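Local coordinates for glycosyltransferase Gtf1 (Streptococcus pneumoniae, PDB 4PQG), which is a glycosyltransferase of the GT-B fold class that binds uridine-5'-diphosphate and carries an additional extended beta-sheet domain, at residues T10-N15 with K220-I225; S43-T48 with D67-W72; W345-V350 with L360-Y365; E403-A408 with S424-I429. All blocks are in the same frame, centred on the assembly; numbering follows the deposited sequence.

Contact 1. Residues T10-N15 with K220-I225; sequences TIYNIN and KSDLVI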
loop_
_atom_site.group_PDB
_atom_site.type_symbol
_atom_site.label_atom_id
_atom_site.label_comp_id
_atom_site.label_asym_id
_atom_site.label_seq_id
_atom_site.Cartn_x
_atom_site.Cartn_y
_atom_site.Cartn_z
ATOM N N THR A 10 -2.492 -22.513 6.556
ATOM C CA THR A 10 -2.296 -21.404 5.625
ATOM C C THR A 10 -2.710 -20.105 6.308
ATOM O O THR A 10 -3.731 -20.043 7.014
ATOM C CB THR A 10 -3.051 -21.610 4.284
ATOM O OG1 THR A 10 -2.578 -22.802 3.657
ATOM C CG2 THR A 10 -2.805 -20.449 3.316
ATOM N N ILE A 11 -1.884 -19.082 6.118
ATOM C CA ILE A 11 -2.187 -17.753 6.611
ATOM C C ILE A 11 -2.712 -16.910 5.448
ATOM O O ILE A 11 -1.999 -16.665 4.484
ATOM C CB ILE A 11 -0.965 -17.118 7.296
ATOM C CG1 ILE A 11 -0.517 -18.005 8.471
ATOM C CG2 ILE A 11 -1.301 -15.710 7.788
ATOM C CD1 ILE A 11 0.920 -17.782 8.890
ATOM N N TYR A 12 -3.982 -16.520 5.541
ATOM C CA TYR A 12 -4.641 -15.713 4.519
ATOM C C TYR A 12 -4.658 -14.288 5.014
ATOM O O TYR A 12 -5.088 -14.021 6.133
ATOM C CB TYR A 12 -6.080 -16.202 4.262
ATOM C CG TYR A 12 -6.127 -17.617 3.724
ATOM C CD1 TYR A 12 -5.945 -17.881 2.358
ATOM C CD2 TYR A 12 -6.321 -18.699 4.587
ATOM C CE1 TYR A 12 -5.966 -19.187 1.869
ATOM C CE2 TYR A 12 -6.350 -20.006 4.107
ATOM C CZ TYR A 12 -6.169 -20.242 2.758
ATOM O OH TYR A 12 -6.181 -21.540 2.320
ATOM N N ASN A 13 -4.189 -13.377 4.172
ATOM C CA ASN A 13 -4.133 -11.961 4.508
ATOM C C ASN A 13 -5.009 -11.205 3.507
ATOM O O ASN A 13 -4.876 -11.405 2.294
ATOM C CB ASN A 13 -2.696 -11.459 4.392
ATOM C CG ASN A 13 -1.703 -12.317 5.171
ATOM O OD1 ASN A 13 -1.221 -11.903 6.211
ATOM N ND2 ASN A 13 -1.373 -13.507 4.644
ATOM N N ILE A 14 -5.859 -10.324 4.019
ATOM C CA ILE A 14 -6.883 -9.647 3.211
ATOM C C ILE A 14 -6.693 -8.122 3.188
ATOM O O ILE A 14 -6.620 -7.467 4.238
ATOM C CB ILE A 14 -8.307 -10.019 3.694
ATOM C CG1 ILE A 14 -8.565 -11.518 3.437
ATOM C CG2 ILE A 14 -9.356 -9.206 2.960
ATOM C CD1 ILE A 14 -9.773 -12.093 4.144
ATOM N N ASN A 15 -6.586 -7.579 1.979
ATOM C CA ASN A 15 -6.441 -6.146 1.767
ATOM C C ASN A 15 -7.388 -5.773 0.620
ATOM O O ASN A 15 -7.845 -6.648 -0.122
ATOM C CB ASN A 15 -4.982 -5.824 1.412
ATOM C CG ASN A 15 -4.642 -4.327 1.520
ATOM O OD1 ASN A 15 -5.484 -3.493 1.830
ATOM N ND2 ASN A 15 -3.395 -4.002 1.251
ATOM N N LYS A 220 -9.743 -25.164 10.973
ATOM C CA LYS A 220 -9.535 -24.607 12.296
ATOM C C LYS A 220 -8.080 -24.157 12.505
ATOM O O LYS A 220 -7.837 -23.202 13.224
ATOM C CB LYS A 220 -9.956 -25.613 13.367
ATOM C CG LYS A 220 -10.306 -24.994 14.709
ATOM C CD LYS A 220 -10.413 -26.064 15.797
ATOM C CE LYS A 220 -10.130 -25.494 17.184
ATOM N NZ LYS A 220 -8.730 -24.974 17.302
ATOM N N SER A 221 -7.125 -24.819 11.854
ATOM C CA SER A 221 -5.716 -24.456 12.004
ATOM C C SER A 221 -5.272 -23.308 11.083
ATOM O O SER A 221 -4.113 -22.897 11.123
ATOM C CB SER A 221 -4.803 -25.674 11.821
ATOM O OG SER A 221 -4.793 -26.122 10.476
ATOM N N ASP A 222 -6.185 -22.791 10.264
ATOM C CA ASP A 222 -5.868 -21.622 9.423
ATOM C C ASP A 222 -5.973 -20.330 10.208
ATOM O O ASP A 222 -6.682 -20.263 11.221
ATOM C CB ASP A 222 -6.788 -21.555 8.204
ATOM C CG ASP A 222 -6.470 -22.614 7.184
ATOM O OD1 ASP A 222 -5.289 -23.018 7.069
ATOM O OD2 ASP A 222 -7.406 -23.039 6.494
ATOM N N LEU A 223 -5.257 -19.314 9.732
ATOM C CA LEU A 223 -5.355 -17.963 10.257
ATOM C C LEU A 223 -5.728 -16.967 9.143
ATOM O O LEU A 223 -5.087 -16.918 8.090
ATOM C CB LEU A 223 -4.024 -17.545 10.897
ATOM C CG LEU A 223 -3.896 -16.142 11.529
ATOM C CD1 LEU A 223 -4.977 -15.855 12.575
ATOM C CD2 LEU A 223 -2.504 -15.934 12.120
ATOM N N VAL A 224 -6.766 -16.182 9.398
ATOM C CA VAL A 224 -7.146 -15.079 8.509
ATOM C C VAL A 224 -6.700 -13.779 9.186
ATOM O O VAL A 224 -7.098 -13.480 10.316
ATOM C CB VAL A 224 -8.664 -15.085 8.206
ATOM C CG1 VAL A 224 -9.070 -13.867 7.378
ATOM C CG2 VAL A 224 -9.037 -16.375 7.476
ATOM N N ILE A 225 -5.845 -13.039 8.493
ATOM C CA ILE A 225 -5.382 -11.745 8.962
ATOM C C ILE A 225 -5.991 -10.668 8.072
ATOM O O ILE A 225 -5.761 -10.630 6.855
ATOM C CB ILE A 225 -3.853 -11.645 8.941
ATOM C CG1 ILE A 225 -3.243 -12.790 9.769
ATOM C CG2 ILE A 225 -3.395 -10.274 9.426
ATOM C CD1 ILE A 225 -1.735 -12.864 9.731
#

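Contact 2. Residues S43-T48 with D67-W72; sequences SKFIFT and DNQVIW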
loop_
_atom_site.group_PDB
_atom_site.type_symbol
_atom_site.label_atom_id
_atom_site.label_comp_id
_atom_site.label_asym_id
_atom_site.label_seq_id
_atom_site.Cartn_x
_atom_site.Cartn_y
_atom_site.Cartn_z
ATOM N N SER A 43 1.323 -18.969 2.919
ATOM C CA SER A 43 0.557 -17.728 3.030
ATOM C C SER A 43 -0.015 -17.245 1.708
ATOM O O SER A 43 0.536 -17.512 0.641
ATOM C CB SER A 43 1.410 -16.623 3.654
ATOM O OG SER A 43 2.433 -16.248 2.767
ATOM N N LYS A 44 -1.126 -16.522 1.806
ATOM C CA LYS A 44 -1.789 -15.920 0.648
ATOM C C LYS A 44 -2.185 -14.495 0.992
ATOM O O LYS A 44 -2.703 -14.237 2.078
ATOM C CB LYS A 44 -3.040 -16.712 0.242
ATOM C CG LYS A 44 -2.780 -18.189 -0.037
ATOM C CD LYS A 44 -1.989 -18.408 -1.314
ATOM C CE LYS A 44 -1.945 -19.907 -1.631
ATOM N NZ LYS A 44 -1.326 -20.161 -2.959
ATOM N N PHE A 45 -1.915 -13.590 0.058
ATOM C CA PHE A 45 -2.327 -12.203 0.176
ATOM C C PHE A 45 -3.425 -11.920 -0.841
ATOM O O PHE A 45 -3.213 -11.945 -2.051
ATOM C CB PHE A 45 -1.120 -11.270 0.068
ATOM C CG PHE A 45 -0.139 -11.460 1.196
ATOM C CD1 PHE A 45 -0.161 -10.623 2.300
ATOM C CD2 PHE A 45 0.769 -12.513 1.174
ATOM C CE1 PHE A 45 0.725 -10.808 3.365
ATOM C CE2 PHE A 45 1.647 -12.719 2.230
ATOM C CZ PHE A 45 1.626 -11.868 3.330
ATOM N N ILE A 46 -4.619 -11.721 -0.308
ATOM C CA ILE A 46 -5.846 -11.595 -1.090
ATOM C C ILE A 46 -6.137 -10.106 -1.280
ATOM O O ILE A 46 -6.151 -9.355 -0.311
ATOM C CB ILE A 46 -7.026 -12.250 -0.330
ATOM C CG1 ILE A 46 -6.768 -13.758 -0.133
ATOM C CG2 ILE A 46 -8.359 -11.979 -1.042
ATOM C CD1 ILE A 46 -7.473 -14.343 1.073
ATOM N N PHE A 47 -6.369 -9.696 -2.524
ATOM C CA PHE A 47 -6.868 -8.352 -2.833
ATOM C C PHE A 47 -8.275 -8.434 -3.423
ATOM O O PHE A 47 -8.522 -9.224 -4.338
ATOM C CB PHE A 47 -5.908 -7.659 -3.789
ATOM C CG PHE A 47 -4.501 -7.583 -3.257
ATOM C CD1 PHE A 47 -4.091 -6.486 -2.505
ATOM C CD2 PHE A 47 -3.606 -8.632 -3.471
ATOM C CE1 PHE A 47 -2.807 -6.427 -1.988
ATOM C CE2 PHE A 47 -2.318 -8.582 -2.956
ATOM C CZ PHE A 47 -1.915 -7.472 -2.231
ATOM N N THR A 48 -9.189 -7.622 -2.887
ATOM C CA THR A 48 -10.619 -7.714 -3.252
ATOM C C THR A 48 -11.106 -6.666 -4.248
ATOM O O THR A 48 -12.218 -6.807 -4.809
ATOM C CB THR A 48 -11.538 -7.683 -2.010
ATOM O OG1 THR A 48 -11.292 -6.485 -1.265
ATOM C CG2 THR A 48 -11.292 -8.906 -1.113
ATOM N N ASP A 67 4.582 -14.726 -6.843
ATOM C CA ASP A 67 3.318 -15.002 -7.541
ATOM C C ASP A 67 2.448 -16.019 -6.798
ATOM O O ASP A 67 1.233 -15.869 -6.734
ATOM C CB ASP A 67 3.565 -15.494 -8.974
ATOM C CG ASP A 67 4.168 -14.429 -9.871
ATOM O OD1 ASP A 67 4.368 -13.262 -9.430
ATOM O OD2 ASP A 67 4.440 -14.770 -11.038
ATOM N N ASN A 68 3.064 -17.046 -6.216
ATOM C CA ASN A 68 2.269 -18.059 -5.523
ATOM C C ASN A 68 1.795 -17.622 -4.136
ATOM O O ASN A 68 1.112 -18.366 -3.459
ATOM C CB ASN A 68 2.996 -19.410 -5.481
ATOM C CG ASN A 68 4.259 -19.370 -4.641
ATOM O OD1 ASN A 68 4.379 -18.590 -3.684
ATOM N ND2 ASN A 68 5.214 -20.221 -4.993
ATOM N N GLN A 69 2.159 -16.414 -3.716
ATOM C CA GLN A 69 1.576 -15.816 -2.510
ATOM C C GLN A 69 0.356 -14.919 -2.817
ATOM O O GLN A 69 -0.236 -14.348 -1.900
ATOM C CB GLN A 69 2.639 -14.983 -1.793
ATOM C CG GLN A 69 3.633 -15.773 -0.967
ATOM C CD GLN A 69 4.717 -14.885 -0.384
ATOM O OE1 GLN A 69 5.349 -14.101 -1.100
ATOM N NE2 GLN A 69 4.942 -15.006 0.920
ATOM N N VAL A 70 -0.017 -14.782 -4.090
ATOM C CA VAL A 70 -1.012 -13.775 -4.473
ATOM C C VAL A 70 -2.357 -14.381 -4.862
ATOM O O VAL A 70 -2.409 -15.267 -5.714
ATOM C CB VAL A 70 -0.488 -12.875 -5.613
ATOM C CG1 VAL A 70 -1.575 -11.921 -6.112
ATOM C CG2 VAL A 70 0.732 -12.101 -5.130
ATOM N N ILE A 71 -3.429 -13.906 -4.224
ATOM C CA ILE A 71 -4.806 -14.197 -4.660
ATOM C C ILE A 71 -5.524 -12.891 -5.023
ATOM O O ILE A 71 -5.521 -11.931 -4.240
ATOM C CB ILE A 71 -5.618 -14.940 -3.579
ATOM C CG1 ILE A 71 -5.086 -16.372 -3.421
ATOM C CG2 ILE A 71 -7.095 -14.990 -3.975
ATOM C CD1 ILE A 71 -5.678 -17.167 -2.272
ATOM N N TRP A 72 -6.085 -12.846 -6.226
ATOM C CA TRP A 72 -6.944 -11.751 -6.640
ATOM C C TRP A 72 -8.331 -12.298 -6.678
ATOM O O TRP A 72 -8.583 -13.321 -7.327
ATOM C CB TRP A 72 -6.516 -11.179 -7.996
ATOM C CG TRP A 72 -7.398 -10.041 -8.492
ATOM C CD1 TRP A 72 -8.015 -9.038 -7.739
ATOM C CD2 TRP A 72 -7.800 -9.770 -9.876
ATOM N NE1 TRP A 72 -8.745 -8.198 -8.541
ATOM C CE2 TRP A 72 -8.653 -8.576 -9.832
ATOM C CE3 TRP A 72 -7.554 -10.378 -11.099
ATOM C CZ2 TRP A 72 -9.211 -8.031 -10.975
ATOM C CZ3 TRP A 72 -8.118 -9.811 -12.246
ATOM C CH2 TRP A 72 -8.944 -8.679 -12.180
HETATM O O HOH W 1 4.729 -17.664 2.573
#

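Contact 3. Residues W345-V350 with L360-Y365; sequences WLVKAV and LTFDIY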
loop_
_atom_site.group_PDB
_atom_site.type_symbol
_atom_site.label_atom_id
_atom_site.label_comp_id
_atom_site.label_asym_id
_atom_site.label_seq_id
_atom_site.Cartn_x
_atom_site.Cartn_y
_atom_site.Cartn_z
ATOM N N TRP A 345 5.285 21.844 5.202
ATOM C CA TRP A 345 5.998 22.374 6.360
ATOM C C TRP A 345 7.471 22.098 6.291
ATOM O O TRP A 345 8.277 22.982 6.612
ATOM C CB TRP A 345 5.410 21.851 7.669
ATOM C CG TRP A 345 3.963 22.224 7.903
ATOM C CD1 TRP A 345 3.214 23.190 7.244
ATOM C CD2 TRP A 345 3.049 21.665 8.914
ATOM N NE1 TRP A 345 1.941 23.249 7.745
ATOM C CE2 TRP A 345 1.771 22.366 8.742
ATOM C CE3 TRP A 345 3.151 20.675 9.885
ATOM C CZ2 TRP A 345 0.662 22.082 9.526
ATOM C CZ3 TRP A 345 2.023 20.383 10.666
ATOM C CH2 TRP A 345 0.808 21.081 10.492
ATOM N N LEU A 346 7.857 20.889 5.862
ATOM C CA LEU A 346 9.276 20.562 5.714
ATOM C C LEU A 346 9.961 21.394 4.637
ATOM O O LEU A 346 11.105 21.849 4.827
ATOM C CB LEU A 346 9.490 19.070 5.397
ATOM C CG LEU A 346 9.040 18.081 6.474
ATOM C CD1 LEU A 346 9.309 16.662 5.990
ATOM C CD2 LEU A 346 9.770 18.364 7.784
ATOM N N VAL A 347 9.287 21.569 3.502
ATOM C CA VAL A 347 9.859 22.350 2.413
ATOM C C VAL A 347 10.151 23.786 2.890
ATOM O O VAL A 347 11.277 24.279 2.721
ATOM C CB VAL A 347 8.973 22.330 1.134
ATOM C CG1 VAL A 347 9.475 23.331 0.102
ATOM C CG2 VAL A 347 8.954 20.937 0.516
ATOM N N LYS A 348 9.159 24.435 3.505
ATOM C CA LYS A 348 9.339 25.789 4.080
ATOM C C LYS A 348 10.437 25.886 5.156
ATOM O O LYS A 348 11.166 26.886 5.236
ATOM C CB LYS A 348 8.012 26.331 4.608
ATOM C CG LYS A 348 6.945 26.412 3.523
ATOM C CD LYS A 348 5.765 27.271 3.935
ATOM C CE LYS A 348 4.831 27.496 2.758
ATOM N NZ LYS A 348 3.818 28.530 3.109
ATOM N N ALA A 349 10.558 24.838 5.970
ATOM C CA ALA A 349 11.617 24.748 6.966
ATOM C C ALA A 349 12.990 24.668 6.303
ATOM O O ALA A 349 13.939 25.347 6.739
ATOM C CB ALA A 349 11.393 23.551 7.877
ATOM N N VAL A 350 13.088 23.858 5.250
ATOM C CA VAL A 350 14.342 23.686 4.518
ATOM C C VAL A 350 14.747 24.979 3.801
ATOM O O VAL A 350 15.912 25.357 3.856
ATOM C CB VAL A 350 14.319 22.455 3.574
ATOM C CG1 VAL A 350 15.579 22.378 2.716
ATOM C CG2 VAL A 350 14.191 21.184 4.399
ATOM N N LEU A 360 22.611 22.911 2.057
ATOM C CA LEU A 360 21.454 22.039 2.281
ATOM C C LEU A 360 20.758 21.584 1.006
ATOM O O LEU A 360 20.461 22.404 0.139
ATOM C CB LEU A 360 20.414 22.746 3.149
ATOM C CG LEU A 360 20.546 22.613 4.657
ATOM C CD1 LEU A 360 19.299 23.207 5.305
ATOM C CD2 LEU A 360 20.752 21.159 5.069
ATOM N N THR A 361 20.502 20.279 0.898
ATOM C CA THR A 361 19.546 19.770 -0.099
ATOM C C THR A 361 18.475 18.905 0.567
ATOM O O THR A 361 18.668 18.421 1.675
ATOM C CB THR A 361 20.208 18.961 -1.214
ATOM O OG1 THR A 361 21.056 17.969 -0.623
ATOM C CG2 THR A 361 21.006 19.878 -2.161
ATOM N N PHE A 362 17.353 18.722 -0.127
ATOM C CA PHE A 362 16.178 18.034 0.415
ATOM C C PHE A 362 15.505 17.293 -0.721
ATOM O O PHE A 362 14.919 17.917 -1.589
ATOM C CB PHE A 362 15.198 19.049 1.044
ATOM C CG PHE A 362 13.953 18.432 1.660
ATOM C CD1 PHE A 362 13.973 17.149 2.220
ATOM C CD2 PHE A 362 12.768 19.160 1.723
ATOM C CE1 PHE A 362 12.827 16.603 2.803
ATOM C CE2 PHE A 362 11.631 18.619 2.309
ATOM C CZ PHE A 362 11.661 17.337 2.848
ATOM N N ASP A 363 15.634 15.964 -0.719
ATOM C CA ASP A 363 14.966 15.104 -1.701
ATOM C C ASP A 363 13.706 14.496 -1.113
ATOM O O ASP A 363 13.715 13.998 0.019
ATOM C CB ASP A 363 15.925 14.015 -2.209
ATOM C CG ASP A 363 16.912 14.543 -3.245
ATOM O OD1 ASP A 363 16.669 15.632 -3.831
ATOM O OD2 ASP A 363 17.933 13.860 -3.478
ATOM N N ILE A 364 12.624 14.561 -1.887
ATOM C CA ILE A 364 11.297 14.123 -1.449
ATOM C C ILE A 364 10.839 12.932 -2.295
ATOM O O ILE A 364 10.569 13.079 -3.486
ATOM C CB ILE A 364 10.262 15.284 -1.514
ATOM C CG1 ILE A 364 10.654 16.425 -0.565
ATOM C CG2 ILE A 364 8.863 14.795 -1.166
ATOM C CD1 ILE A 364 9.905 17.733 -0.811
ATOM N N TYR A 365 10.770 11.761 -1.673
ATOM C CA TYR A 365 10.354 10.519 -2.342
ATOM C C TYR A 365 8.888 10.211 -2.054
ATOM O O TYR A 365 8.407 10.457 -0.957
ATOM C CB TYR A 365 11.226 9.355 -1.881
ATOM C CG TYR A 365 12.645 9.459 -2.385
ATOM C CD1 TYR A 365 13.042 8.800 -3.545
ATOM C CD2 TYR A 365 13.583 10.238 -1.715
ATOM C CE1 TYR A 365 14.333 8.903 -4.022
ATOM C CE2 TYR A 365 14.883 10.347 -2.182
ATOM C CZ TYR A 365 15.249 9.687 -3.338
ATOM O OH TYR A 365 16.538 9.800 -3.797
#

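Contact 4. Residues E403-A408 with S424-I429; sequences EVYLTA and SGLPLI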
loop_
_atom_site.group_PDB
_atom_site.type_symbol
_atom_site.label_atom_id
_atom_site.label_comp_id
_atom_site.label_asym_id
_atom_site.label_seq_id
_atom_site.Cartn_x
_atom_site.Cartn_y
_atom_site.Cartn_z
ATOM N N GLU A 403 22.184 12.251 4.792
ATOM C CA GLU A 403 22.636 12.454 6.148
ATOM C C GLU A 403 21.538 12.392 7.198
ATOM O O GLU A 403 21.714 11.721 8.221
ATOM C CB GLU A 403 23.457 13.737 6.261
ATOM C CG GLU A 403 24.825 13.595 5.603
ATOM C CD GLU A 403 25.722 14.801 5.811
ATOM O OE1 GLU A 403 25.200 15.920 6.018
ATOM O OE2 GLU A 403 26.958 14.625 5.754
ATOM N N VAL A 404 20.415 13.068 6.944
ATOM C CA VAL A 404 19.361 13.209 7.943
ATOM C C VAL A 404 17.978 13.024 7.297
ATOM O O VAL A 404 17.754 13.465 6.170
ATOM C CB VAL A 404 19.410 14.598 8.630
ATOM C CG1 VAL A 404 18.254 14.766 9.631
ATOM C CG2 VAL A 404 20.753 14.826 9.330
ATOM N N TYR A 405 17.071 12.386 8.033
ATOM C CA TYR A 405 15.691 12.183 7.595
ATOM C C TYR A 405 14.777 13.164 8.331
ATOM O O TYR A 405 14.899 13.318 9.545
ATOM C CB TYR A 405 15.237 10.738 7.885
ATOM C CG TYR A 405 13.857 10.421 7.330
ATOM C CD1 TYR A 405 13.709 9.778 6.102
ATOM C CD2 TYR A 405 12.698 10.771 8.037
ATOM C CE1 TYR A 405 12.442 9.505 5.584
ATOM C CE2 TYR A 405 11.431 10.511 7.522
ATOM C CZ TYR A 405 11.312 9.880 6.299
ATOM O OH TYR A 405 10.055 9.622 5.787
ATOM N N LEU A 406 13.853 13.781 7.588
ATOM C CA LEU A 406 12.819 14.690 8.124
ATOM C C LEU A 406 11.371 14.173 7.963
ATOM O O LEU A 406 11.006 13.658 6.928
ATOM C CB LEU A 406 12.899 16.040 7.404
ATOM C CG LEU A 406 14.219 16.808 7.348
ATOM C CD1 LEU A 406 14.000 18.116 6.601
ATOM C CD2 LEU A 406 14.734 17.060 8.760
ATOM N N THR A 407 10.546 14.389 8.986
ATOM C CA THR A 407 9.125 14.045 8.960
ATOM C C THR A 407 8.405 15.142 9.717
ATOM O O THR A 407 8.869 15.590 10.776
ATOM C CB THR A 407 8.829 12.664 9.625
ATOM O OG1 THR A 407 7.430 12.574 9.947
ATOM C CG2 THR A 407 9.637 12.484 10.926
ATOM N N ALA A 408 7.296 15.577 9.126
ATOM C CA ALA A 408 6.338 16.490 9.731
ATOM C C ALA A 408 4.972 15.814 9.849
ATOM O O ALA A 408 3.950 16.472 10.025
ATOM C CB ALA A 408 6.247 17.742 8.885
ATOM N N SER A 424 19.364 2.536 8.067
ATOM C CA SER A 424 20.420 3.063 7.207
ATOM C C SER A 424 21.208 4.211 7.889
ATOM O O SER A 424 21.890 5.000 7.223
ATOM C CB SER A 424 19.830 3.548 5.878
ATOM O OG SER A 424 19.600 2.476 4.975
ATOM N N GLY A 425 21.084 4.303 9.210
ATOM C CA GLY A 425 21.859 5.250 10.011
ATOM C C GLY A 425 21.490 6.711 9.816
ATOM O O GLY A 425 22.360 7.595 9.857
ATOM N N LEU A 426 20.208 6.981 9.605
ATOM C CA LEU A 426 19.786 8.380 9.498
ATOM C C LEU A 426 19.250 8.856 10.819
ATOM O O LEU A 426 18.395 8.190 11.415
ATOM C CB LEU A 426 18.737 8.581 8.390
ATOM C CG LEU A 426 19.161 8.280 6.947
ATOM C CD1 LEU A 426 18.011 8.503 5.975
ATOM C CD2 LEU A 426 20.352 9.120 6.542
ATOM N N PRO A 427 19.759 10.005 11.298
ATOM C CA PRO A 427 19.081 10.691 12.388
ATOM C C PRO A 427 17.707 11.132 11.900
ATOM O O PRO A 427 17.533 11.356 10.698
ATOM C CB PRO A 427 19.963 11.926 12.633
ATOM C CG PRO A 427 21.303 11.526 12.104
ATOM C CD PRO A 427 20.974 10.729 10.874
ATOM N N LEU A 428 16.752 11.240 12.819
ATOM C CA LEU A 428 15.393 11.669 12.479
ATOM C C LEU A 428 15.044 12.981 13.176
ATOM O O LEU A 428 15.335 13.152 14.353
ATOM C CB LEU A 428 14.367 10.596 12.874
ATOM C CG LEU A 428 14.614 9.127 12.521
ATOM C CD1 LEU A 428 13.446 8.278 12.995
ATOM C CD2 LEU A 428 14.813 8.945 11.032
ATOM N N ILE A 429 14.411 13.903 12.457
ATOM C CA ILE A 429 13.786 15.074 13.103
ATOM C C ILE A 429 12.279 15.044 12.846
ATOM O O ILE A 429 11.858 15.098 11.697
ATOM C CB ILE A 429 14.387 16.409 12.592
ATOM C CG1 ILE A 429 15.908 16.456 12.829
ATOM C CG2 ILE A 429 13.682 17.587 13.250
ATOM C CD1 ILE A 429 16.613 17.618 12.136
HETATM O O HOH W 2 23.625 9.915 8.738
#

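Contact 1. Residues T10-N15 with K220-I225
I225 and I11 meet on one side of two adjacent parallel strands in the N-terminal sheet, a Rossmann-like arrangement in keeping with a GT-B glycosyltransferase. The bump is CD1 of I225: it enters the hollow between I11 and N13, 3.5 Å from I11 CG2, tighter than an ordinary carbon contact, and 3.7 Å from N13 OD1. I11 offers its CG2 methyl rather than its longer branch to this contact. N13 and I225 lie alongside each other and point the same way; R32 of helix 24-38, which covers this face, binds N13 OD1, while N13 ND2 reaches K44 O.

The other face carries Y12, I14 and V224. I14 slants across V224, CD1 to CG1 3.8 Å, and the Y12 ring has T10 CG2 3.4 Å above its plane, displaced toward the rim. At the edge of that ring, near CE2, stands the D222 carboxylate, its plane 88° from the ring's. Backbone bonds such as I225 N to Y12 O, 2.7 Å, hold the strands in register. The D222 carboxylate splits its work: OD2 takes the N219 amide and H6 of the N-terminal histidine tag, whereas OD1 accepts T10 N at 2.9 Å, nearly along its C-O direction.

Contact 2. Residues S43-T48 with D67-W72
K44 bends at its second torsion (chi2 -70°), which folds the chain over I71 and brings NZ to N68 O at 3.1 Å, tilted from the carbonyl plane. The I71 side chain slants across the aliphatic part of K44, its CD1 3.7 Å from K44 CB. The W72 side chain, swung out at chi1 (179°), brings its pyrrole edge to F47 O, with CD1 3.4 Å from that oxygen; W72 NE1 binds D49 O. The two segments belong to a beta-alpha-beta unit at the edge of the N-terminal parallel sheet, strands 42-47 and 70-72 being linked by helix 56-63. I46 and I71 lie side by side on one face, CG1 of I46 3.8 Å from CB of I71. On the other face F45 turns its ring edge to Q69 O, which also accepts F45 N at 2.7 Å. I71 N approaches F45 O from above the carbonyl plane, 43° out of it. One water bridges S43 OG and Q69 NE2, accepting from the amide at 3.1 Å; Q69 OE1 meets R37, and NE2 also reaches A33 O.

Contact 3. Residues W345-V350 with L360-Y365
F362 projects from its strand into a groove formed by L346, V347 and V350, one side of helix 343-353. The packing belongs to a beta-alpha-beta unit of the C-terminal Rossmann-like domain, strand 330-334, helix 343-353 and strand 361-365; the axes of 345-350 and 361-365 come within 9.7 Å and run nearly antiparallel. A first torsion of -179° swings the ring out from the strand to the helix. V350 grips its base with both methyls: CG2 lies 3.6 Å from F362 CD2 and CG1 3.7 Å from F362 CB. At the far end L346 crosses the phenylalanine at about a right angle, its CB 3.8 Å from F362 CZ. V347 completes this shell, one methyl reaching the F362 ring.

Within the same strand, I364 CG1 lies 3.6 Å above one face of the F362 ring, toward the rim. Farther out, I387 of the next strand touches both V347 and F362, T333 of strand 330-334 touches F362, and Y465 of helix 458-474 backs L346. On the opposite side of strand 361-365, Y365 touches uridine-5'-diphosphate, and its OH and D363 OD2 both bond to Y402 OH. The methyl that V347 uses is CG2, which also lies 3.6 Å from I364 CD1.

Contact 4. Residues E403-A408 with S424-I429
The Y405 ring has L426 CD1 at its edge, near the ring plane, while L428 approaches obliquely with CD2, closest to Y405 CB at 3.6 Å. L426 CD1 lies 4.0 Å from that same CB, so both leucines touch it. At a chi1 of -174° the Y405 ring leads away from 424-429, among L418 and A421 of helix 416-423. Its OH bonds to T417 OG1 and A334 N; the tyrosine side chain is about 6 Å from the bound uridine-5'-diphosphate.

The two segments are joined by helix 416-423 into a beta-alpha-beta unit of the C-terminal Rossmann-like domain. G425, with positive phi, is the C-prime residue of the Schellman motif that ends this helix, and the chain then turns through P427 into strand 428-431. A water donates to both E403 O, at 2.7 Å, and G425 O, bridging the segments beside that turn.

On the sheet face away from Y405, L406 and I429 lie side by side, CD2 of L406 3.9 Å from I429 CB, and V404 slants across I429, CG1 to CD1 4.1 Å. L478 of helix 478-489 covers V404 and P427. At the other end T407 turns OG1 to S409 N; its CG2, between backbone N and carbonyl carbon, packs 3.5 Å from I429 O, the oxygen that accepts T407 N at 3.1 Å.

How the contacts relate
From the N terminus, strand 10-15 opens contact 1, which closes only at 220-225, some 200 residues later, after the ten-strand antiparallel sheet. Contact 2 is formed within that span, and the two share one parallel sheet: strand 10-15 lies between 42-47 and 223-226, with N13 bonded through its backbone to K44 and I46. Contacts 3 and 4 follow in series, each a short closure in the C-terminal domain, contact 3 laying a helix on the sheet and contact 4 pairing two of its strands. They touch where L346 packs on L406, T407 and A408, and V350 on L406. The two pairs lie far apart, contacts 1 and 3 about 41 Å between centres, one pair in each Rossmann-like domain.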